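Side-chain contacts in Beta/alpha-amylase (Paenibacillus polymyxa, PDB 3VOC), which hydrolyses alpha-1,4-glucosidic linkages in polysaccharides, the part here being the family 14 beta-amylase domain that releases maltose from non-reducing chain ends: residues Ser123-Gly128 / Thr187-Asn192; Asn199-Ser204 / Gly242-Ser247. One frame throughout, in Å; residues are numbered along the deposited sequence.

Overall arrangement
Both contacts lie on the outer side of the eight-stranded family 14 barrel and use helix 188-202, one at each end. From the N terminus, the chain passes through the first three barrel strands before reaching Ser123-Gly128. Interaction 1 then closes a loop of 58 residues, which carries helix 127-144, strand 153-156 and the long excursion leading to Thr187. Interaction 2 closes a shorter loop, holding helix 205-212, between Asn199-Ser204 and Gly242-Ser247 on helix 240-268. The loops follow in series, neither enclosing nor crossing the other, with contact centres about 17 Å apart. Together they tie helix 188-202 to the turn preceding helix 127-144 and to helix 240-268.

Interaction 1: Ser123-Gly128 / Thr187-Asn192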
# COMPACT_ATOMS: atom_id res chain seq x y z
N SER A 123 0.86 -7.27 -11.85
CA SER A 123 1.31 -8.38 -11.02
C SER A 123 2.83 -8.33 -10.88
O SER A 123 3.52 -8.12 -11.88
CB SER A 123 0.93 -9.72 -11.66
OG SER A 123 1.47 -10.80 -10.91
N PRO A 124 3.35 -8.60 -9.67
CA PRO A 124 4.79 -8.78 -9.48
C PRO A 124 5.34 -9.92 -10.33
O PRO A 124 6.54 -9.96 -10.59
CB PRO A 124 4.92 -9.16 -8.01
CG PRO A 124 3.72 -8.62 -7.36
CD PRO A 124 2.62 -8.73 -8.40
N LEU A 125 4.47 -10.82 -10.75
CA LEU A 125 4.90 -11.97 -11.55
C LEU A 125 5.21 -11.63 -13.00
O LEU A 125 5.81 -12.45 -13.70
CB LEU A 125 3.87 -13.09 -11.50
CG LEU A 125 3.53 -13.63 -10.10
CD1 LEU A 125 2.41 -14.65 -10.23
CD2 LEU A 125 4.73 -14.21 -9.39
N TRP A 126 4.79 -10.46 -13.48
CA TRP A 126 5.09 -10.09 -14.86
C TRP A 126 6.55 -9.68 -14.98
O TRP A 126 7.04 -8.86 -14.19
CB TRP A 126 4.17 -8.98 -15.38
CG TRP A 126 4.43 -8.61 -16.81
CD1 TRP A 126 4.65 -9.48 -17.86
CD2 TRP A 126 4.48 -7.30 -17.36
NE1 TRP A 126 4.85 -8.78 -19.02
CE2 TRP A 126 4.74 -7.44 -18.75
CE3 TRP A 126 4.32 -6.01 -16.83
CZ2 TRP A 126 4.86 -6.34 -19.60
CZ3 TRP A 126 4.44 -4.91 -17.68
CH2 TRP A 126 4.71 -5.08 -19.06
N SER A 127 7.24 -10.28 -15.94
CA SER A 127 8.65 -9.95 -16.20
C SER A 127 8.86 -8.45 -16.41
O SER A 127 9.94 -7.93 -16.10
CB SER A 127 9.16 -10.74 -17.42
OG SER A 127 8.36 -10.50 -18.59
N GLY A 128 7.85 -7.77 -16.93
CA GLY A 128 7.99 -6.35 -17.26
C GLY A 128 7.68 -5.34 -16.17
O GLY A 128 7.93 -4.14 -16.36
N THR A 187 -4.51 -16.82 -11.74
CA THR A 187 -4.02 -16.76 -13.12
C THR A 187 -3.19 -18.01 -13.38
O THR A 187 -2.66 -18.63 -12.45
CB THR A 187 -3.14 -15.52 -13.39
OG1 THR A 187 -2.11 -15.43 -12.41
CG2 THR A 187 -3.99 -14.24 -13.38
N GLU A 188 -3.08 -18.39 -14.65
CA GLU A 188 -2.21 -19.51 -14.99
C GLU A 188 -0.78 -19.22 -14.57
O GLU A 188 -0.08 -20.12 -14.09
CB GLU A 188 -2.29 -19.84 -16.48
CG GLU A 188 -3.65 -20.40 -16.90
CD GLU A 188 -4.09 -21.59 -16.05
OE1 GLU A 188 -3.29 -22.52 -15.84
OE2 GLU A 188 -5.24 -21.58 -15.57
N THR A 189 -0.37 -17.96 -14.71
CA THR A 189 0.98 -17.50 -14.38
C THR A 189 1.25 -17.70 -12.89
O THR A 189 2.30 -18.21 -12.52
CB THR A 189 1.20 -16.03 -14.78
OG1 THR A 189 1.14 -15.93 -16.21
CG2 THR A 189 2.55 -15.48 -14.29
N ALA A 190 0.29 -17.32 -12.06
CA ALA A 190 0.41 -17.50 -10.61
C ALA A 190 0.42 -18.98 -10.24
O ALA A 190 1.25 -19.42 -9.44
CB ALA A 190 -0.71 -16.77 -9.87
N LYS A 191 -0.49 -19.75 -10.84
CA LYS A 191 -0.55 -21.19 -10.56
C LYS A 191 0.75 -21.87 -10.95
O LYS A 191 1.27 -22.69 -10.19
CB LYS A 191 -1.75 -21.85 -11.23
CG LYS A 191 -3.10 -21.42 -10.61
CD LYS A 191 -4.28 -22.22 -11.14
CE LYS A 191 -4.48 -22.03 -12.61
NZ LYS A 191 -5.74 -22.70 -13.13
N ASN A 192 1.28 -21.51 -12.11
CA ASN A 192 2.56 -22.07 -12.56
C ASN A 192 3.75 -21.61 -11.72
O ASN A 192 4.69 -22.38 -11.47
CB ASN A 192 2.75 -21.80 -14.04
CG ASN A 192 1.98 -22.80 -14.91
OD1 ASN A 192 1.82 -23.97 -14.52
ND2 ASN A 192 1.52 -22.37 -16.07
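Where helix 188-202 begins, its first turn packs against the beta turn that leads into helix 127-144, and Leu125 meets Thr189 and Ala190 there. The contact is purely apolar. One branch of Leu125 does most of the work: CD1 comes to 3.5 Å from Ala190 CA and lies alongside the methyl, with Leu125 CD1 to Ala190 CB at 3.8 Å. Lower on the same side chain, Leu125 CB faces the methyl of Thr189, CG2, at 3.9 Å. Leu125 CG stands opposite its own carbonyl carbon (chi1 -58°), which sends the branch across to the helix. In Thr189 it is CG2 that turns to the leucine, while OG1 bonds to Asp106.

A hydroxyl braces the backbone on each side. Ser123 OG accepts from Leu125 N at 3.0 Å, an ST turn set within the type I turn from Ser123 to Trp126; with the bond from Trp126 N to Ser123 O, it braces the turn that carries Leu125. Across from it, Thr187 is the N-cap: its OG1 receives Ala190 N at 3.1 Å, and Asp106 adds a second grip on the helix start by accepting from Glu188 N. A salt bridge from Lys191 NZ to Glu188 OE2, 2.7 Å, spans the same first turn. Val252 of helix 240-268 also touches Leu125, so the leucine sits between helices 188-202 and 240-268. The arrangement is that of a capped helix N terminus resting on an ST turn, at the periphery of the family 14 TIM barrel.

Interaction 2: Asn199-Ser204 / Gly242-Ser247; sequences NDKYGS and GKDFLS
The Tyr202 ring has Lys201 CG over the centre of one face, 3.9 Å above its plane, and Asp244 OD2 in plane at its hydroxyl edge; the Asp244 carboxylate is turned 74° from the ring. Tyr202 OH donates to Asp244 OD2 at 2.6 Å, a short bond to the syn lone pair, while Asp244 OD2 also lies 3.3 Å from Tyr202 CE2. The other oxygen takes the lysine: Lys201 NZ is 2.9 Å from Asp244 OD1, a salt bridge that likewise uses the syn lone pair.

The two donors come from neighbouring residues of one helix end and approach the aspartate from the opposite direction. Lys201 is fully stretched, CG anti to the backbone N (chi1 178°) and the chain extended beyond CG, which carries its ammonium out beside the tyrosine hydroxyl. Asp244 reaches back from helix 240-268. Trp212 NE1 supplies a further hydrogen bond to OD2, so this buried carboxylate is held through both oxygens by three donors, and it is probably ionised. Lys207, Ile208 and Ala211 of helix 205-212 pack against Tyr202.

Just beyond the donors, helix 188-202 ends: Gly203 takes a positive phi, and Ser204 caps the next helix, with OG accepting from Lys207 N. A buried Asp244, held by Lys201, Tyr202 and Trp212, thus joins the C-terminal ends of helices 188-202 and 205-212 to the first turns of helix 240-268, in the helical excursion between the fourth and fifth strands of the TIM barrel.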
# COMPACT_ATOMS: atom_id res chain seq x y z
N ASN A 199 8.39 -27.19 -6.91
CA ASN A 199 9.38 -28.05 -7.58
C ASN A 199 10.83 -27.64 -7.25
O ASN A 199 11.66 -28.50 -6.95
CB ASN A 199 9.17 -28.05 -9.09
CG ASN A 199 9.80 -29.27 -9.76
OD1 ASN A 199 9.47 -30.42 -9.44
ND2 ASN A 199 10.70 -29.02 -10.70
N ASP A 200 11.10 -26.34 -7.29
CA ASP A 200 12.41 -25.81 -6.87
C ASP A 200 12.71 -26.08 -5.41
O ASP A 200 13.85 -26.40 -5.05
CB ASP A 200 12.50 -24.31 -7.14
CG ASP A 200 12.60 -24.00 -8.62
OD1 ASP A 200 12.80 -24.94 -9.41
OD2 ASP A 200 12.46 -22.81 -8.99
N LYS A 201 11.70 -25.95 -4.55
CA LYS A 201 11.93 -26.16 -3.12
C LYS A 201 12.20 -27.65 -2.81
O LYS A 201 13.19 -27.99 -2.17
CB LYS A 201 10.77 -25.63 -2.28
CG LYS A 201 10.94 -25.86 -0.78
CD LYS A 201 9.84 -25.22 0.06
CE LYS A 201 10.10 -25.42 1.54
NZ LYS A 201 9.10 -24.68 2.37
N TYR A 202 11.30 -28.53 -3.25
CA TYR A 202 11.39 -29.94 -2.86
C TYR A 202 12.14 -30.81 -3.85
O TYR A 202 12.71 -31.83 -3.44
CB TYR A 202 10.01 -30.50 -2.56
CG TYR A 202 9.40 -29.81 -1.37
CD1 TYR A 202 9.95 -29.99 -0.09
CD2 TYR A 202 8.30 -28.95 -1.51
CE1 TYR A 202 9.42 -29.35 1.01
CE2 TYR A 202 7.76 -28.31 -0.41
CZ TYR A 202 8.32 -28.51 0.85
OH TYR A 202 7.79 -27.90 1.95
N GLY A 203 12.14 -30.40 -5.12
CA GLY A 203 12.97 -31.03 -6.14
C GLY A 203 12.25 -31.88 -7.17
O GLY A 203 12.77 -32.11 -8.24
N SER A 204 11.05 -32.36 -6.85
CA SER A 204 10.29 -33.20 -7.79
C SER A 204 8.88 -33.33 -7.28
O SER A 204 8.60 -33.02 -6.14
CB SER A 204 10.91 -34.59 -7.91
OG SER A 204 10.82 -35.28 -6.67
N GLY A 242 -0.76 -25.91 3.23
CA GLY A 242 -1.29 -24.57 3.48
C GLY A 242 -0.22 -23.58 3.88
O GLY A 242 -0.25 -22.41 3.44
N LYS A 243 0.73 -24.03 4.69
CA LYS A 243 1.87 -23.19 5.07
C LYS A 243 2.76 -22.90 3.88
O LYS A 243 3.21 -21.78 3.73
CB LYS A 243 2.69 -23.82 6.21
CG LYS A 243 1.98 -23.81 7.57
CD LYS A 243 2.74 -24.65 8.61
CE LYS A 243 2.42 -24.20 10.04
NZ LYS A 243 0.94 -24.11 10.30
N ASP A 244 3.03 -23.90 3.05
CA ASP A 244 3.77 -23.68 1.82
C ASP A 244 3.06 -22.68 0.90
O ASP A 244 3.71 -21.81 0.31
CB ASP A 244 4.04 -24.99 1.07
CG ASP A 244 5.38 -25.61 1.43
OD1 ASP A 244 6.35 -24.85 1.64
OD2 ASP A 244 5.48 -26.85 1.46
N PHE A 245 1.75 -22.83 0.74
CA PHE A 245 1.01 -21.90 -0.12
C PHE A 245 1.09 -20.46 0.42
O PHE A 245 1.42 -19.53 -0.32
CB PHE A 245 -0.46 -22.29 -0.32
CG PHE A 245 -1.27 -21.19 -0.96
CD1 PHE A 245 -1.05 -20.87 -2.30
CD2 PHE A 245 -2.18 -20.45 -0.22
CE1 PHE A 245 -1.74 -19.83 -2.90
CE2 PHE A 245 -2.88 -19.41 -0.82
CZ PHE A 245 -2.66 -19.10 -2.18
N LEU A 246 0.79 -20.28 1.71
CA LEU A 246 0.75 -18.94 2.30
C LEU A 246 2.12 -18.30 2.33
O LEU A 246 2.23 -17.10 2.11
CB LEU A 246 0.17 -18.98 3.71
CG LEU A 246 -1.34 -19.11 3.83
CD1 LEU A 246 -1.74 -19.14 5.30
CD2 LEU A 246 -2.05 -17.96 3.11
N SER A 247 3.15 -19.09 2.63
CA SER A 247 4.53 -18.57 2.61
C SER A 247 4.92 -18.11 1.21
O SER A 247 5.50 -17.02 1.04
CB SER A 247 5.52 -19.61 3.13
OG SER A 247 6.83 -19.08 3.14